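Local coordinates for protein phosphoserine aminotransferase (Bacillus alcalophilus, PDB 1W23) that catalyses the reversible, pyridoxal-phosphate-dependent transfer of an amino group between glutamate and 3-phosphohydroxypyruvate, giving phosphoserine for serine biosynthesis, at residues V97-W102 / S129-S134; G155-N160 / S293-N298; I118-K123 / S134-N139. One frame throughout, in Å; residues are numbered along the deposited sequence. Where two conformers were deposited one is given.

Overall arrangement
Three contacts in one class-V aminotransferase chain illustrate how loops are fastened to the strands beside them. From the N terminus, strand 93-98 opens interaction 1, which closes when the loop at 129-134 folds back on the strand's end. Before that closure, strand 115-121 opens interaction 3, completed by the same loop at 134-139; the two contacts therefore cross, share S134 and rest on neighbouring strands of the seven-stranded sheet. Interaction 2 follows in series: 155-160 waits for 293-298, 133 residues on, and joins the small two-stranded sheet 150-151/156-157 to the loop that leads into strand 298-302. A probable hydrogen bond from I130 to S293 connects it with interaction 1, whereas interactions 2 and 3 do not touch.

Interaction 1: residues V97-W102 / S129-S134. With PLP (pyridoxal-5'-phosphate), chain J.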
# COMPACT_ATOMS: atom_id res chain seq x y z
N VAL A 97 6.50 -25.67 6.80
CA VAL A 97 7.54 -26.34 6.06
C VAL A 97 8.60 -25.29 5.74
O VAL A 97 8.31 -24.28 5.06
CB VAL A 97 7.06 -27.03 4.78
CG1 VAL A 97 8.20 -27.75 4.05
CG2 VAL A 97 5.92 -28.00 5.06
N LEU A 98 9.82 -25.48 6.23
CA LEU A 98 10.88 -24.52 6.02
C LEU A 98 11.72 -24.85 4.78
O LEU A 98 12.41 -25.89 4.77
CB LEU A 98 11.81 -24.44 7.22
CG LEU A 98 11.13 -24.00 8.56
CD1 LEU A 98 12.17 -23.91 9.67
CD2 LEU A 98 10.40 -22.66 8.39
N THR A 99 11.65 -23.99 3.75
CA THR A 99 12.41 -24.17 2.54
C THR A 99 13.24 -22.95 2.18
O THR A 99 13.87 -22.91 1.12
CB THR A 99 11.55 -24.62 1.36
OG1 THR A 99 10.34 -23.81 1.28
CG2 THR A 99 11.09 -26.07 1.50
N GLY A 100 13.29 -21.93 3.04
CA GLY A 100 14.17 -20.79 2.87
C GLY A 100 13.95 -19.77 3.94
O GLY A 100 13.28 -20.01 4.95
N SER A 101 14.53 -18.60 3.75
CA SER A 101 14.45 -17.50 4.69
C SER A 101 13.04 -16.96 4.80
O SER A 101 12.57 -16.63 5.91
CB SER A 101 15.46 -16.36 4.22
OG SER A 101 15.17 -15.17 4.95
N TRP A 102 12.32 -16.83 3.67
CA TRP A 102 10.94 -16.37 3.75
C TRP A 102 10.08 -17.33 4.54
O TRP A 102 9.16 -16.87 5.26
CB TRP A 102 10.36 -16.09 2.34
CG TRP A 102 11.07 -14.88 1.72
CD1 TRP A 102 11.85 -14.86 0.61
CD2 TRP A 102 11.06 -13.55 2.24
NE1 TRP A 102 12.31 -13.60 0.40
CE2 TRP A 102 11.84 -12.76 1.37
CE3 TRP A 102 10.44 -12.91 3.34
CZ2 TRP A 102 12.03 -11.40 1.59
CZ3 TRP A 102 10.63 -11.57 3.55
CH2 TRP A 102 11.43 -10.84 2.67
N SER A 129 17.06 -27.79 -1.45
CA SER A 129 15.98 -28.61 -2.01
C SER A 129 14.68 -28.42 -1.25
O SER A 129 14.61 -27.92 -0.14
CB SER A 129 16.37 -30.09 -1.97
OG SER A 129 16.43 -30.60 -0.67
N ILE A 130 13.62 -28.92 -1.90
CA ILE A 130 12.32 -29.08 -1.24
C ILE A 130 12.27 -30.43 -0.59
O ILE A 130 12.62 -31.44 -1.25
CB ILE A 130 11.21 -28.93 -2.28
CG1 ILE A 130 11.34 -27.65 -3.15
CG2 ILE A 130 9.82 -29.05 -1.66
CD1 ILE A 130 11.41 -26.36 -2.35
N PRO A 131 11.87 -30.58 0.68
CA PRO A 131 11.78 -31.93 1.30
C PRO A 131 10.71 -32.74 0.63
O PRO A 131 9.69 -32.28 0.11
CB PRO A 131 11.41 -31.62 2.75
CG PRO A 131 10.83 -30.28 2.72
CD PRO A 131 11.47 -29.51 1.61
N ASP A 132 10.93 -34.08 0.62
CA ASP A 132 9.98 -35.05 0.19
C ASP A 132 8.74 -34.94 1.08
O ASP A 132 8.85 -34.86 2.30
CB ASP A 132 10.62 -36.42 0.36
CG ASP A 132 11.76 -36.80 -0.53
OD1 ASP A 132 12.42 -37.84 -0.23
OD2 ASP A 132 11.97 -36.12 -1.56
N PHE A 133 7.55 -35.01 0.48
CA PHE A 133 6.34 -34.85 1.23
C PHE A 133 6.17 -35.96 2.26
O PHE A 133 5.45 -35.75 3.26
CB PHE A 133 5.15 -34.85 0.29
CG PHE A 133 5.17 -33.69 -0.71
CD1 PHE A 133 4.34 -33.72 -1.83
CD2 PHE A 133 5.98 -32.58 -0.60
CE1 PHE A 133 4.31 -32.73 -2.80
CE2 PHE A 133 5.99 -31.58 -1.57
CZ PHE A 133 5.16 -31.64 -2.66
N SER A 134 6.76 -37.13 2.03
CA SER A 134 6.76 -38.22 3.00
C SER A 134 7.43 -37.80 4.32
O SER A 134 7.21 -38.49 5.34
CB SER A 134 7.43 -39.48 2.41
OG SER A 134 8.78 -39.25 2.09
N1 PLP J . 7.70 -13.92 0.69
C2 PLP J . 8.45 -14.14 -0.45
C2A PLP J . 8.49 -15.53 -0.96
C3 PLP J . 9.12 -13.08 -1.04
O3 PLP J . 9.82 -13.28 -2.14
C4 PLP J . 9.03 -11.76 -0.47
C4A PLP J . 9.69 -10.63 -1.16
C5 PLP J . 8.24 -11.58 0.68
C6 PLP J . 7.61 -12.68 1.24
C5A PLP J . 8.11 -10.26 1.38
O4P PLP J . 7.14 -9.43 0.63
P PLP J . 6.86 -7.90 1.13
O1P PLP J . 8.16 -7.17 1.00
O2P PLP J . 6.38 -7.98 2.57
O3P PLP J . 5.76 -7.48 0.17
O HOH W 1 14.92 -24.81 -0.49
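T99 meets I130 and P131 where strand 93-98 ends and the chain turns into the next helix, and its side chain shows how one short residue can face two environments. CB lies 4.1 Å from CD1 of I130. At the first branch CG2, set anti to the carbonyl carbon, carries most of the contact: it is 3.5 Å from CD of P131, tighter than usual for two carbons, and 3.9 Å from CD1 of I130. The other branch, OG1 (chi1 46°), instead forms a hydrogen bond with N151. Two residues earlier, CG1 of V97 packs 3.9 Å from CG of P131, extending the apolar seam along the strand.

This is the carboxyl end of a parallel strand in the large domain of a fold-type I (aspartate aminotransferase) PLP enzyme, where the turn after the strand delivers a cofactor-binding residue. G100 occupies the N-cap position of helix 101-111, and W102, in its first turn, lays its indole over the pyridine ring of PLP. The rings stack face to face: C4 of PLP sits 3.5 Å above the indole plane, over its centre, while W102 CG is 3.5 Å from PLP C2. Back at the loop, a water bridges the carbonyl oxygens of T99, 2.7 Å from its O, and S129, though other acceptors nearby may compete for its protons.

Interaction 2: residues G155-N160 / S293-N298; sequences GTQYQN and SRSLMN
Backbone hydrogen bonds come first where G155, T156 and Q157 meet S293 and S295. Q157 N donates to S293 O at 2.9 Å, and S295 N donates to G155 O at 3.0 Å. Together they make a single beta bridge that pairs T156 with R294, and CA of T156 adds a CA-H...O contact to S293 O. The bridge ties the edge of the small two-stranded sheet 150-151/156-157 to the loop that leads into strand 298-302.

Side-chain polar bonds extend the grip. The chain of Q157 leaves with CG anti to the backbone N (chi1 -177°) and stays extended, carrying its amide alongside S295 as far as L296. There OE1 accepts from L296 N at 2.9 Å in a nearly straight bond, 173° at the hydrogen, while NE2 is held by D176. S295 OG turns back on its own segment and accepts from the N atoms of M297 and N298, an ST turn and ST motif combined, and is hydrogen-bonded to N150 OD1.

Van der Waals contact is modest: CB of Q157 lies 3.7 Å from S295 CA, and CB of L296 rests against the amide oxygen OE1 of Q157 at the same distance. Water fills out the polar network. One molecule donates to Q157 OE1 and R294 O and accepts from Q159 NE2, and a second spans the carbonyl oxygens of G155 and N298.

With both a peptide N-H and a water directed at OE1, and D176 at NE2, the Q157 amide is fixed in rotation, and OE1 takes the place of a backbone carbonyl as acceptor for L296 N, extending the bridge by one more bond between two chain segments with little regular structure.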
# COMPACT_ATOMS: atom_id res chain seq x y z
N GLY A 155 16.52 -19.86 -4.47
CA GLY A 155 16.38 -20.34 -5.85
C GLY A 155 15.84 -21.75 -5.97
O GLY A 155 16.18 -22.46 -6.94
N THR A 156 14.98 -22.17 -5.07
CA THR A 156 14.32 -23.46 -5.11
C THR A 156 12.80 -23.28 -5.19
O THR A 156 12.28 -22.22 -4.80
CB THR A 156 14.66 -24.31 -3.87
OG1 THR A 156 14.14 -23.60 -2.75
CG2 THR A 156 16.14 -24.56 -3.71
N GLN A 157 12.11 -24.31 -5.69
CA GLN A 157 10.68 -24.18 -5.95
C GLN A 157 10.01 -25.54 -5.89
O GLN A 157 10.55 -26.54 -6.40
CB GLN A 157 10.51 -23.58 -7.36
CG GLN A 157 9.12 -23.29 -7.82
CD GLN A 157 9.07 -22.71 -9.21
OE1 GLN A 157 9.98 -22.92 -10.04
NE2 GLN A 157 7.99 -21.93 -9.51
N TYR A 158 8.82 -25.57 -5.32
CA TYR A 158 7.95 -26.74 -5.36
C TYR A 158 7.61 -27.09 -6.81
O TYR A 158 7.17 -26.23 -7.58
CB TYR A 158 6.67 -26.50 -4.58
CG TYR A 158 6.80 -26.61 -3.07
CD1 TYR A 158 7.47 -25.65 -2.32
CD2 TYR A 158 6.20 -27.66 -2.37
CE1 TYR A 158 7.56 -25.75 -0.93
CE2 TYR A 158 6.29 -27.75 -1.01
CZ TYR A 158 6.97 -26.81 -0.28
OH TYR A 158 7.04 -26.94 1.10
N GLN A 159 7.74 -28.38 -7.16
CA GLN A 159 7.34 -28.87 -8.48
C GLN A 159 5.87 -29.18 -8.52
O GLN A 159 5.32 -29.18 -9.64
CB GLN A 159 8.12 -30.15 -8.84
CG GLN A 159 9.62 -29.88 -8.81
CD GLN A 159 9.97 -28.71 -9.70
OE1 GLN A 159 9.76 -28.84 -10.94
NE2 GLN A 159 10.44 -27.60 -9.13
N ASN A 160 5.29 -29.49 -7.42
CA ASN A 160 3.87 -29.85 -7.24
C ASN A 160 3.62 -29.68 -5.76
O ASN A 160 4.55 -29.30 -5.01
CB ASN A 160 3.57 -31.25 -7.78
CG ASN A 160 4.64 -32.21 -7.33
OD1 ASN A 160 4.86 -32.32 -6.13
ND2 ASN A 160 5.30 -32.88 -8.27
N SER A 293 15.00 -29.37 -7.66
CA SER A 293 14.30 -28.28 -6.96
C SER A 293 14.55 -26.94 -7.58
O SER A 293 14.18 -25.93 -7.01
CB SER A 293 14.75 -28.26 -5.49
OG SER A 293 14.29 -29.45 -4.81
N ARG A 294 15.21 -26.86 -8.74
CA ARG A 294 15.57 -25.58 -9.37
C ARG A 294 14.36 -24.71 -9.64
O ARG A 294 13.42 -25.14 -10.29
CB ARG A 294 16.28 -25.83 -10.68
CG ARG A 294 17.77 -26.11 -10.51
CD ARG A 294 18.43 -26.59 -11.79
NE ARG A 294 19.89 -26.50 -11.64
CZ ARG A 294 20.76 -26.75 -12.63
NH1 ARG A 294 20.35 -27.25 -13.81
NH2 ARG A 294 22.06 -26.53 -12.38
N SER A 295 14.41 -23.46 -9.18
CA SER A 295 13.37 -22.50 -9.44
C SER A 295 13.42 -22.02 -10.89
O SER A 295 14.47 -21.79 -11.48
CB SER A 295 13.59 -21.30 -8.51
OG SER A 295 12.69 -20.22 -8.82
N LEU A 296 12.23 -21.81 -11.46
CA LEU A 296 12.04 -21.16 -12.75
C LEU A 296 12.02 -19.65 -12.64
O LEU A 296 12.01 -18.97 -13.68
CB LEU A 296 10.76 -21.68 -13.41
CG LEU A 296 10.79 -23.17 -13.75
CD1 LEU A 296 9.41 -23.61 -14.21
CD2 LEU A 296 11.84 -23.48 -14.81
N MET A 297 11.99 -19.10 -11.43
CA MET A 297 11.81 -17.68 -11.15
C MET A 297 13.08 -16.97 -10.64
O MET A 297 13.28 -15.80 -10.96
CB MET A 297 10.69 -17.52 -10.11
CG MET A 297 9.33 -17.94 -10.61
SD MET A 297 8.50 -16.80 -11.75
CE MET A 297 8.83 -17.52 -13.37
N ASN A 298 13.90 -17.67 -9.83
CA ASN A 298 15.11 -17.10 -9.28
C ASN A 298 16.24 -18.10 -9.41
O ASN A 298 16.18 -19.15 -8.82
CB ASN A 298 14.96 -16.70 -7.80
CG ASN A 298 13.77 -15.79 -7.56
OD1 ASN A 298 12.69 -16.30 -7.18
ND2 ASN A 298 13.91 -14.48 -7.69
O HOH W 2 18.20 -21.70 -8.68
O HOH W 3 10.81 -25.28 -10.83

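Interaction 3: residues I118-K123 / S134-N139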
# COMPACT_ATOMS: atom_id res chain seq x y z
N ILE A 118 7.46 -27.42 13.07
CA ILE A 118 8.19 -27.54 11.81
C ILE A 118 7.90 -28.91 11.26
O ILE A 118 8.39 -29.95 11.72
CB ILE A 118 9.70 -27.29 12.00
CG1 ILE A 118 9.92 -25.83 12.46
CG2 ILE A 118 10.45 -27.52 10.69
CD1 ILE A 118 11.33 -25.56 12.91
N ALA A 119 7.07 -28.95 10.21
CA ALA A 119 6.65 -30.21 9.61
C ALA A 119 7.82 -30.88 8.88
O ALA A 119 7.91 -32.11 8.82
CB ALA A 119 5.53 -29.98 8.63
N ALA A 120 8.68 -30.07 8.27
CA ALA A 120 9.82 -30.57 7.49
C ALA A 120 10.69 -29.33 7.21
O ALA A 120 10.21 -28.18 7.24
CB ALA A 120 9.40 -31.25 6.23
N SER A 121 11.98 -29.57 6.92
CA SER A 121 12.92 -28.50 6.77
C SER A 121 14.17 -28.97 6.04
O SER A 121 14.63 -30.09 6.28
CB SER A 121 13.38 -27.99 8.14
OG SER A 121 14.34 -26.97 8.00
N THR A 122 14.70 -28.12 5.19
CA THR A 122 16.01 -28.35 4.59
C THR A 122 17.06 -27.32 5.03
O THR A 122 18.10 -27.13 4.40
CB THR A 122 15.92 -28.47 3.04
OG1 THR A 122 15.26 -27.32 2.53
CG2 THR A 122 15.14 -29.73 2.63
N LYS A 123 16.79 -26.69 6.20
CA LYS A 123 17.67 -25.70 6.74
C LYS A 123 19.10 -26.20 6.99
O LYS A 123 20.09 -25.48 6.73
CB LYS A 123 17.08 -25.18 8.06
CG LYS A 123 17.83 -24.03 8.73
CD LYS A 123 17.15 -23.60 10.03
CE LYS A 123 18.01 -22.57 10.74
NZ LYS A 123 18.17 -21.32 9.95
N SER A 134 6.76 -37.13 2.03
CA SER A 134 6.76 -38.22 3.00
C SER A 134 7.43 -37.80 4.32
O SER A 134 7.21 -38.49 5.34
CB SER A 134 7.43 -39.48 2.41
OG SER A 134 8.78 -39.25 2.09
N GLU A 135 8.27 -36.79 4.31
CA GLU A 135 8.92 -36.37 5.52
C GLU A 135 8.02 -35.51 6.43
O GLU A 135 8.42 -35.18 7.55
CB GLU A 135 10.19 -35.60 5.21
CG GLU A 135 11.16 -36.25 4.25
CD GLU A 135 12.27 -35.34 3.77
OE1 GLU A 135 12.75 -34.58 4.68
OE2 GLU A 135 12.80 -35.25 2.59
N PHE A 136 6.86 -35.09 5.92
CA PHE A 136 6.11 -34.07 6.64
C PHE A 136 5.49 -34.66 7.90
O PHE A 136 4.80 -35.69 7.91
CB PHE A 136 4.97 -33.50 5.81
CG PHE A 136 5.38 -32.59 4.66
CD1 PHE A 136 6.67 -32.44 4.20
CD2 PHE A 136 4.36 -31.89 4.02
CE1 PHE A 136 6.91 -31.57 3.12
CE2 PHE A 136 4.63 -31.02 3.01
CZ PHE A 136 5.89 -30.87 2.55
N GLN A 137 5.77 -33.96 9.01
CA GLN A 137 5.27 -34.33 10.32
C GLN A 137 4.05 -33.43 10.61
O GLN A 137 4.18 -32.23 10.83
CB GLN A 137 6.34 -34.21 11.39
CG GLN A 137 7.58 -35.05 11.03
CD GLN A 137 7.25 -36.49 10.65
OE1 GLN A 137 7.63 -37.11 9.65
NE2 GLN A 137 6.46 -37.14 11.53
N LEU A 138 2.89 -34.06 10.58
CA LEU A 138 1.60 -33.41 10.71
C LEU A 138 1.01 -33.67 12.09
O LEU A 138 1.30 -34.73 12.72
CB LEU A 138 0.66 -33.87 9.61
CG LEU A 138 1.17 -33.74 8.17
CD1 LEU A 138 0.12 -34.29 7.20
CD2 LEU A 138 1.59 -32.29 7.89
N ASN A 139 0.15 -32.75 12.55
CA ASN A 139 -0.46 -32.88 13.87
C ASN A 139 -1.96 -32.83 13.71
O ASN A 139 -2.47 -32.04 12.88
CB ASN A 139 -0.04 -31.73 14.82
CG ASN A 139 1.46 -31.61 14.91
OD1 ASN A 139 2.13 -32.46 15.51
ND2 ASN A 139 2.03 -30.60 14.27
O HOH W 4 12.49 -32.54 7.19
O HOH W 5 15.23 -32.63 4.97
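Q137 N donates to A119 O at 2.8 Å, with 159° at the hydrogen, and brings the two backbones to 4.4 Å between the CA atoms of these residues. The contact lies at the border of the large mixed sheet of the fold-type I PLP enzymes: strand 115-121 is outermost within the chain, and the connection leading to strand 142-148 runs back beside it. At A119 the strand turns a corner, and it is here that the returning loop is received. Two CA-H...O contacts flank the conventional bond, one from F136 CA to A119 O and the other from A119 CA to Q137 O. The same carbonyl oxygen of A119 thus receives both an N-H and a C-H, while Q137 O is further engaged by N95 ND2 of the neighbouring strand 93-98.

Among the side chains, A120 and F136 make the apolar contact. CB of A120 points toward the loop and meets the phenyl group obliquely, 3.6 Å from CD1. F136 has CG anti to the carbonyl carbon (chi1 -72°), a torsion that turns the ring toward A120; the ring also packs on L145 of strand 142-148 and meets that of F133, planes about 55° apart. CB of A119 instead lies against the backbone of Q137, 3.4 Å from its O, so that a methyl group rests against a peptide oxygen rather than on another side chain.

E135 works at longer range, through solvent. Its OE2 is taken up by D132 N, which leaves OE1 to face S121 across two waters, both 3.2 Å from E135 OE1: one accepts from S121 N at 3.0 Å, and the other donates both to OE1 and to S121 O, 2.9 Å from the latter.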